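Local structure of cytochrome P450 (Zobellia galactanivorans, 6G5O) at residues D24-V38 and R290-V304. The protein belongs to the cytochrome P450 family of haem proteins and holds an iron protoporphyrin IX in a helix-rich fold. Residues are numbered along the deposited sequence; the frame is centred on the assembly and turned at random.
Sequences DQDDPVTMLLRHKDV and RISLCWASANRDAAV. With HEM (protoporphyrin IX containing Fe), chain C.
Arg290 reaches across to the turn Asp24-Asp27, its chain bent at chi3 (-70°) so that the guanidinium meets that turn with its edge. NH2 donates to Asp24 OD2 at 2.7 Å, a salt bridge taken on the anti lone pair of the carboxylate, and to the backbone O of Asp27 at 3.2 Å, both nearly in the guanidinium plane. Asp27 OD2 sits well out of that plane, 3.2 Å from Arg290 NE, and adds charge attraction alone; its stronger partner is Arg56, through a salt bridge. Val29 CG2 rests over a guanidinium face, while NH1 bonds to Val58 O.

From there strands 29-32 and 290-293 run parallel, 27° apart, joined by backbone bonds that alternate from Thr30 N to Arg290 O through to Cys294 N to Leu32 O. Val29, Met31, Arg290 and Ser292 share one face of the sheet, where Ser292 OG, lying against Met31 CB, bonds to Gln269. On the other, Leu32 CD2 meets Ile291 CD1 at 4.0 Å.

Past the strands, with chi1 at 176°, Ser297 OG swings away from its own N to face Leu33 O, and donates to it at 2.6 Å on a lone pair. Asp301 OD2 receives His35 N at 3.0 Å and also a water held by Lys36 N; its OD1 closes an Asx turn with Ala303 N. Val304 CG1 stands over the centre of the His35 ring in a CH-pi contact, and His35 NE2 bonds to Pro319 O.

Val38 CG1 touches Trp295 CZ3 at 3.7 Å, and one face of the indole carries the haem methyl CMA. The contact thus ties the mixed five-stranded sheet to the haem pocket through Trp295: Asp301 probably steadies the start of helix 35-43, and Asp24 and Asp27 probably balance the charge of the buried Arg290, fixing its guanidinium against the turn.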
loop_
_atom_site.group_PDB
_atom_site.type_symbol
_atom_site.label_atom_id
_atom_site.label_comp_id
_atom_site.label_asym_id
_atom_site.label_seq_id
_atom_site.Cartn_x
_atom_site.Cartn_y
_atom_site.Cartn_z
ATOM N N ASP A 24 5.772 3.279 -21.226
ATOM C CA ASP A 24 6.562 2.495 -20.270
ATOM C C ASP A 24 6.973 1.215 -20.962
ATOM O O ASP A 24 6.142 0.354 -21.189
ATOM C CB ASP A 24 5.741 2.207 -18.996
ATOM C CG ASP A 24 6.352 1.121 -18.123
ATOM O OD1 ASP A 24 7.541 1.251 -17.752
ATOM O OD2 ASP A 24 5.626 0.145 -17.809
ATOM N N GLN A 25 8.248 1.135 -21.345
ATOM C CA GLN A 25 8.853 -0.073 -21.963
ATOM C C GLN A 25 8.073 -0.627 -23.168
ATOM O O GLN A 25 7.767 -1.816 -23.229
ATOM C CB GLN A 25 9.099 -1.153 -20.884
ATOM C CG GLN A 25 10.155 -0.721 -19.875
ATOM C CD GLN A 25 10.163 -1.524 -18.595
ATOM O OE1 GLN A 25 9.309 -1.341 -17.719
ATOM N NE2 GLN A 25 11.169 -2.380 -18.449
ATOM N N ASP A 26 7.751 0.259 -24.110
ATOM C CA ASP A 26 7.113 -0.109 -25.384
ATOM C C ASP A 26 5.698 -0.679 -25.214
ATOM O O ASP A 26 5.143 -1.278 -26.137
ATOM C CB ASP A 26 8.006 -1.075 -26.192
ATOM N N ASP A 27 5.112 -0.448 -24.038
ATOM C CA ASP A 27 3.797 -0.979 -23.675
ATOM C C ASP A 27 2.975 0.178 -23.120
ATOM O O ASP A 27 2.849 0.339 -21.900
ATOM C CB ASP A 27 3.951 -2.098 -22.630
ATOM C CG ASP A 27 2.675 -2.899 -22.416
ATOM O OD1 ASP A 27 1.610 -2.553 -23.002
ATOM O OD2 ASP A 27 2.751 -3.893 -21.644
ATOM N N PRO A 28 2.411 1.000 -24.014
ATOM C CA PRO A 28 1.876 2.265 -23.512
ATOM C C PRO A 28 0.560 2.126 -22.696
ATOM O O PRO A 28 -0.184 1.152 -22.850
ATOM C CB PRO A 28 1.686 3.074 -24.793
ATOM C CG PRO A 28 1.380 2.035 -25.848
ATOM C CD PRO A 28 2.060 0.760 -25.429
ATOM N N VAL A 29 0.295 3.124 -21.855
ATOM C CA VAL A 29 -0.763 3.068 -20.835
ATOM C C VAL A 29 -1.754 4.223 -20.995
ATOM O O VAL A 29 -1.363 5.380 -21.054
ATOM C CB VAL A 29 -0.163 3.133 -19.393
ATOM C CG1 VAL A 29 -1.246 3.232 -18.326
ATOM C CG2 VAL A 29 0.709 1.916 -19.107
ATOM N N THR A 30 -3.033 3.882 -21.050
ATOM C CA THR A 30 -4.131 4.832 -20.896
ATOM C C THR A 30 -4.635 4.910 -19.422
ATOM O O THR A 30 -5.333 4.015 -18.949
ATOM C CB THR A 30 -5.295 4.410 -21.801
ATOM O OG1 THR A 30 -4.816 4.236 -23.142
ATOM C CG2 THR A 30 -6.379 5.479 -21.792
ATOM N N MET A 31 -4.317 5.998 -18.739
ATOM C CA MET A 31 -4.626 6.188 -17.326
ATOM C C MET A 31 -6.051 6.680 -17.088
ATOM O O MET A 31 -6.356 7.782 -17.489
ATOM C CB MET A 31 -3.658 7.230 -16.741
ATOM C CG MET A 31 -2.197 6.994 -17.100
ATOM S SD MET A 31 -0.999 8.204 -16.430
ATOM C CE MET A 31 -1.504 8.282 -14.697
ATOM N N LEU A 32 -6.917 5.897 -16.423
ATOM C CA LEU A 32 -8.252 6.363 -16.061
ATOM C C LEU A 32 -8.206 7.240 -14.779
ATOM O O LEU A 32 -7.610 6.856 -13.790
ATOM C CB LEU A 32 -9.167 5.172 -15.862
ATOM C CG LEU A 32 -9.720 4.541 -17.147
ATOM C CD1 LEU A 32 -8.731 4.549 -18.299
ATOM C CD2 LEU A 32 -10.218 3.120 -16.932
ATOM N N LEU A 33 -8.850 8.398 -14.809
ATOM C CA LEU A 33 -8.653 9.406 -13.787
ATOM C C LEU A 33 -9.886 9.752 -12.952
ATOM O O LEU A 33 -9.746 10.339 -11.878
ATOM C CB LEU A 33 -8.116 10.664 -14.440
ATOM C CG LEU A 33 -6.827 10.507 -15.261
ATOM C CD1 LEU A 33 -6.519 11.844 -15.944
ATOM C CD2 LEU A 33 -5.643 10.050 -14.406
ATOM N N ARG A 34 -11.075 9.405 -13.422
ATOM C CA ARG A 34 -12.306 9.717 -12.683
ATOM C C ARG A 34 -12.763 8.587 -11.773
ATOM O O ARG A 34 -12.771 7.424 -12.179
ATOM C CB ARG A 34 -13.426 10.035 -13.664
ATOM C CG ARG A 34 -13.162 11.305 -14.466
ATOM C CD ARG A 34 -14.232 11.538 -15.517
ATOM N NE ARG A 34 -13.957 12.758 -16.277
ATOM C CZ ARG A 34 -14.416 13.013 -17.508
ATOM N NH1 ARG A 34 -15.179 12.126 -18.144
ATOM N NH2 ARG A 34 -14.084 14.159 -18.108
ATOM N N HIS A 35 -13.186 8.944 -10.567
ATOM C CA HIS A 35 -13.746 7.973 -9.609
ATOM C C HIS A 35 -14.729 6.935 -10.217
ATOM O O HIS A 35 -14.562 5.726 -10.031
ATOM C CB HIS A 35 -14.405 8.724 -8.457
ATOM C CG HIS A 35 -14.703 7.886 -7.250
ATOM N ND1 HIS A 35 -15.927 7.274 -7.048
ATOM C CD2 HIS A 35 -13.969 7.637 -6.133
ATOM C CE1 HIS A 35 -15.919 6.653 -5.879
ATOM N NE2 HIS A 35 -14.740 6.846 -5.306
ATOM N N LYS A 36 -15.745 7.416 -10.931
ATOM C CA LYS A 36 -16.831 6.567 -11.485
ATOM C C LYS A 36 -16.274 5.542 -12.486
ATOM O O LYS A 36 -16.709 4.390 -12.511
ATOM C CB LYS A 36 -17.897 7.462 -12.164
ATOM C CG LYS A 36 -19.256 6.799 -12.475
ATOM N N ASP A 37 -15.298 5.963 -13.274
ATOM C CA ASP A 37 -14.729 5.117 -14.309
ATOM C C ASP A 37 -13.750 4.107 -13.731
ATOM O O ASP A 37 -13.629 2.972 -14.228
ATOM C CB ASP A 37 -13.960 5.954 -15.356
ATOM C CG ASP A 37 -14.885 6.812 -16.239
ATOM O OD1 ASP A 37 -15.849 6.269 -16.826
ATOM O OD2 ASP A 37 -14.615 8.035 -16.355
ATOM N N VAL A 38 -13.014 4.551 -12.710
ATOM C CA VAL A 38 -12.096 3.669 -11.995
ATOM C C VAL A 38 -12.846 2.546 -11.288
ATOM O O VAL A 38 -12.446 1.398 -11.348
ATOM C CB VAL A 38 -11.213 4.456 -11.020
ATOM C CG1 VAL A 38 -10.565 3.533 -10.012
ATOM C CG2 VAL A 38 -10.143 5.225 -11.801
ATOM N N ARG A 290 -2.714 -1.602 -22.417
ATOM C CA ARG A 290 -2.890 -1.474 -20.974
ATOM C C ARG A 290 -3.669 -0.218 -20.590
ATOM O O ARG A 290 -3.466 0.844 -21.186
ATOM C CB ARG A 290 -1.511 -1.399 -20.309
ATOM C CG ARG A 290 -0.704 -2.670 -20.464
ATOM C CD ARG A 290 0.343 -2.771 -19.390
ATOM N NE ARG A 290 1.408 -1.795 -19.558
ATOM C CZ ARG A 290 2.332 -1.529 -18.640
ATOM N NH1 ARG A 290 2.301 -2.136 -17.454
ATOM N NH2 ARG A 290 3.289 -0.636 -18.889
ATOM N N ILE A 291 -4.552 -0.331 -19.597
ATOM C CA ILE A 291 -5.077 0.863 -18.933
ATOM C C ILE A 291 -4.506 0.884 -17.539
ATOM O O ILE A 291 -3.884 -0.096 -17.128
ATOM C CB ILE A 291 -6.612 0.934 -18.911
ATOM C CG1 ILE A 291 -7.243 -0.242 -18.174
ATOM C CG2 ILE A 291 -7.164 0.993 -20.310
ATOM C CD1 ILE A 291 -7.650 0.105 -16.768
ATOM N N SER A 292 -4.649 2.009 -16.846
ATOM C CA SER A 292 -4.341 2.064 -15.433
ATOM C C SER A 292 -5.553 2.600 -14.648
ATOM O O SER A 292 -6.313 3.428 -15.132
ATOM C CB SER A 292 -3.060 2.841 -15.136
ATOM O OG SER A 292 -3.257 4.210 -14.846
ATOM N N LEU A 293 -5.745 2.046 -13.459
ATOM C CA LEU A 293 -6.722 2.516 -12.494
ATOM C C LEU A 293 -5.965 3.463 -11.579
ATOM O O LEU A 293 -5.184 3.023 -10.765
ATOM C CB LEU A 293 -7.272 1.337 -11.737
ATOM C CG LEU A 293 -7.848 0.231 -12.613
ATOM C CD1 LEU A 293 -8.222 -1.041 -11.876
ATOM C CD2 LEU A 293 -9.064 0.763 -13.325
ATOM N N CYS A 294 -6.107 4.767 -11.785
ATOM C CA CYS A 294 -5.288 5.701 -11.049
ATOM C C CYS A 294 -6.058 6.090 -9.777
ATOM O O CYS A 294 -6.799 7.075 -9.750
ATOM C CB CYS A 294 -4.912 6.901 -11.925
ATOM S SG CYS A 294 -3.870 8.116 -11.104
ATOM N N TRP A 295 -5.835 5.311 -8.732
ATOM C CA TRP A 295 -6.475 5.497 -7.435
ATOM C C TRP A 295 -6.223 6.911 -6.899
ATOM O O TRP A 295 -7.111 7.536 -6.311
ATOM C CB TRP A 295 -5.965 4.431 -6.425
ATOM C CG TRP A 295 -5.790 3.016 -6.974
ATOM C CD1 TRP A 295 -4.604 2.369 -7.193
ATOM C CD2 TRP A 295 -6.821 2.093 -7.354
ATOM N NE1 TRP A 295 -4.837 1.085 -7.698
ATOM C CE2 TRP A 295 -6.183 0.900 -7.801
ATOM C CE3 TRP A 295 -8.212 2.149 -7.358
ATOM C CZ2 TRP A 295 -6.887 -0.210 -8.251
ATOM C CZ3 TRP A 295 -8.940 1.031 -7.811
ATOM C CH2 TRP A 295 -8.274 -0.139 -8.263
ATOM N N ALA A 296 -5.022 7.437 -7.093
ATOM C CA ALA A 296 -4.681 8.760 -6.546
ATOM C C ALA A 296 -5.512 9.908 -7.172
ATOM O O ALA A 296 -5.919 10.810 -6.466
ATOM C CB ALA A 296 -3.210 9.045 -6.685
ATOM N N SER A 297 -5.774 9.848 -8.478
ATOM C CA SER A 297 -6.686 10.790 -9.134
ATOM C C SER A 297 -8.154 10.593 -8.741
ATOM O O SER A 297 -8.853 11.563 -8.473
ATOM C CB SER A 297 -6.558 10.657 -10.651
ATOM O OG SER A 297 -7.474 11.477 -11.338
ATOM N N ALA A 298 -8.610 9.341 -8.680
ATOM C CA ALA A 298 -9.983 9.055 -8.318
ATOM C C ALA A 298 -10.282 9.604 -6.914
ATOM O O ALA A 298 -11.366 10.066 -6.679
ATOM C CB ALA A 298 -10.271 7.569 -8.397
ATOM N N ASN A 299 -9.291 9.606 -6.042
ATOM C CA ASN A 299 -9.456 9.980 -4.664
ATOM C C ASN A 299 -9.412 11.503 -4.455
ATOM O O ASN A 299 -9.551 11.968 -3.315
ATOM C CB ASN A 299 -8.403 9.276 -3.797
ATOM C CG ASN A 299 -8.773 7.832 -3.447
ATOM O OD1 ASN A 299 -9.930 7.413 -3.567
ATOM N ND2 ASN A 299 -7.794 7.072 -2.987
ATOM N N ARG A 300 -9.171 12.255 -5.541
ATOM C CA ARG A 300 -9.299 13.721 -5.534
ATOM C C ARG A 300 -10.491 14.237 -6.392
ATOM O O ARG A 300 -10.673 15.427 -6.509
ATOM C CB ARG A 300 -8.008 14.384 -6.041
ATOM C CG ARG A 300 -6.735 13.992 -5.324
ATOM C CD ARG A 300 -6.776 14.389 -3.864
ATOM N NE ARG A 300 -5.498 14.109 -3.229
ATOM C CZ ARG A 300 -4.489 14.964 -3.104
ATOM N NH1 ARG A 300 -4.593 16.199 -3.524
ATOM N NH2 ARG A 300 -3.372 14.594 -2.530
ATOM N N ASP A 301 -11.264 13.340 -7.006
ATOM C CA ASP A 301 -12.396 13.712 -7.836
ATOM C C ASP A 301 -13.393 14.653 -7.114
ATOM O O ASP A 301 -13.975 14.295 -6.077
ATOM C CB ASP A 301 -13.123 12.453 -8.291
ATOM C CG ASP A 301 -14.010 12.687 -9.505
ATOM O OD1 ASP A 301 -14.541 13.792 -9.650
ATOM O OD2 ASP A 301 -14.202 11.751 -10.318
ATOM N N ALA A 302 -13.609 15.847 -7.668
ATOM C CA ALA A 302 -14.399 16.864 -6.980
ATOM C C ALA A 302 -15.902 16.667 -7.146
ATOM O O ALA A 302 -16.661 17.333 -6.465
ATOM C CB ALA A 302 -13.997 18.251 -7.413
ATOM N N ALA A 303 -16.324 15.736 -8.008
ATOM C CA ALA A 303 -17.727 15.323 -8.052
ATOM C C ALA A 303 -18.083 14.377 -6.896
ATOM O O ALA A 303 -19.276 14.095 -6.691
ATOM C CB ALA A 303 -18.061 14.654 -9.394
ATOM N N VAL A 304 -17.071 13.884 -6.155
ATOM C CA VAL A 304 -17.295 12.887 -5.105
ATOM C C VAL A 304 -16.907 13.334 -3.724
ATOM O O VAL A 304 -17.584 13.009 -2.779
ATOM C CB VAL A 304 -16.545 11.573 -5.416
ATOM C CG1 VAL A 304 -16.777 10.557 -4.304
ATOM C CG2 VAL A 304 -16.988 10.987 -6.761
HETATM C CHA HEM C . -3.952 -5.041 -3.329
HETATM C CHB HEM C . -3.058 -0.564 -1.750
HETATM C CHC HEM C . -0.754 -2.342 2.087
HETATM C CHD HEM C . -1.095 -6.735 0.215
HETATM C C1A HEM C . -3.924 -3.669 -3.211
HETATM C C2A HEM C . -4.534 -2.759 -4.123
HETATM C C3A HEM C . -4.287 -1.541 -3.666
HETATM C C4A HEM C . -3.512 -1.635 -2.488
HETATM C CMA HEM C . -4.774 -0.291 -4.322
HETATM C CAA HEM C . -5.375 -3.059 -5.364
HETATM C CBA HEM C . -4.470 -3.502 -6.502
HETATM C CGA HEM C . -5.275 -3.905 -7.718
HETATM O O1A HEM C . -4.765 -4.657 -8.544
HETATM O O2A HEM C . -6.443 -3.526 -7.918
HETATM C C1B HEM C . -2.355 -0.666 -0.568
HETATM C C2B HEM C . -2.085 0.461 0.235
HETATM C C3B HEM C . -1.405 -0.017 1.332
HETATM C C4B HEM C . -1.315 -1.498 1.135
HETATM C CMB HEM C . -2.419 1.885 -0.089
HETATM C CAB HEM C . -0.887 0.620 2.541
HETATM C CBB HEM C . -1.141 1.854 2.929
HETATM C C1C HEM C . -0.640 -3.699 1.933
HETATM C C2C HEM C . 0.091 -4.544 2.766
HETATM C C3C HEM C . 0.046 -5.797 2.206
HETATM C C4C HEM C . -0.751 -5.685 1.038
HETATM C CMC HEM C . 0.787 -4.172 4.037
HETATM C CAC HEM C . 0.627 -7.045 2.719
HETATM C CBC HEM C . 1.348 -7.213 3.823
HETATM C C1D HEM C . -1.965 -6.607 -0.880
HETATM C C2D HEM C . -2.410 -7.777 -1.659
HETATM C C3D HEM C . -3.220 -7.329 -2.632
HETATM C C4D HEM C . -3.222 -5.869 -2.478
HETATM C CMD HEM C . -2.053 -9.189 -1.346
HETATM C CAD HEM C . -3.927 -8.166 -3.682
HETATM C CBD HEM C . -5.398 -8.498 -3.385
HETATM C CGD HEM C . -5.983 -9.410 -4.481
HETATM O O1D HEM C . -5.374 -9.568 -5.597
HETATM O O2D HEM C . -7.084 -10.042 -4.326
HETATM N NA HEM C . -3.255 -2.956 -2.230
HETATM N NB HEM C . -1.881 -1.785 -0.016
HETATM N NC HEM C . -1.125 -4.379 0.873
HETATM N ND HEM C . -2.487 -5.513 -1.412
HETATM FE FE HEM C . -2.220 -3.736 -0.758
HETATM O O HOH W 1 -16.244 10.512 -11.292
HETATM O O HOH W 2 -0.412 -3.271 -2.014
#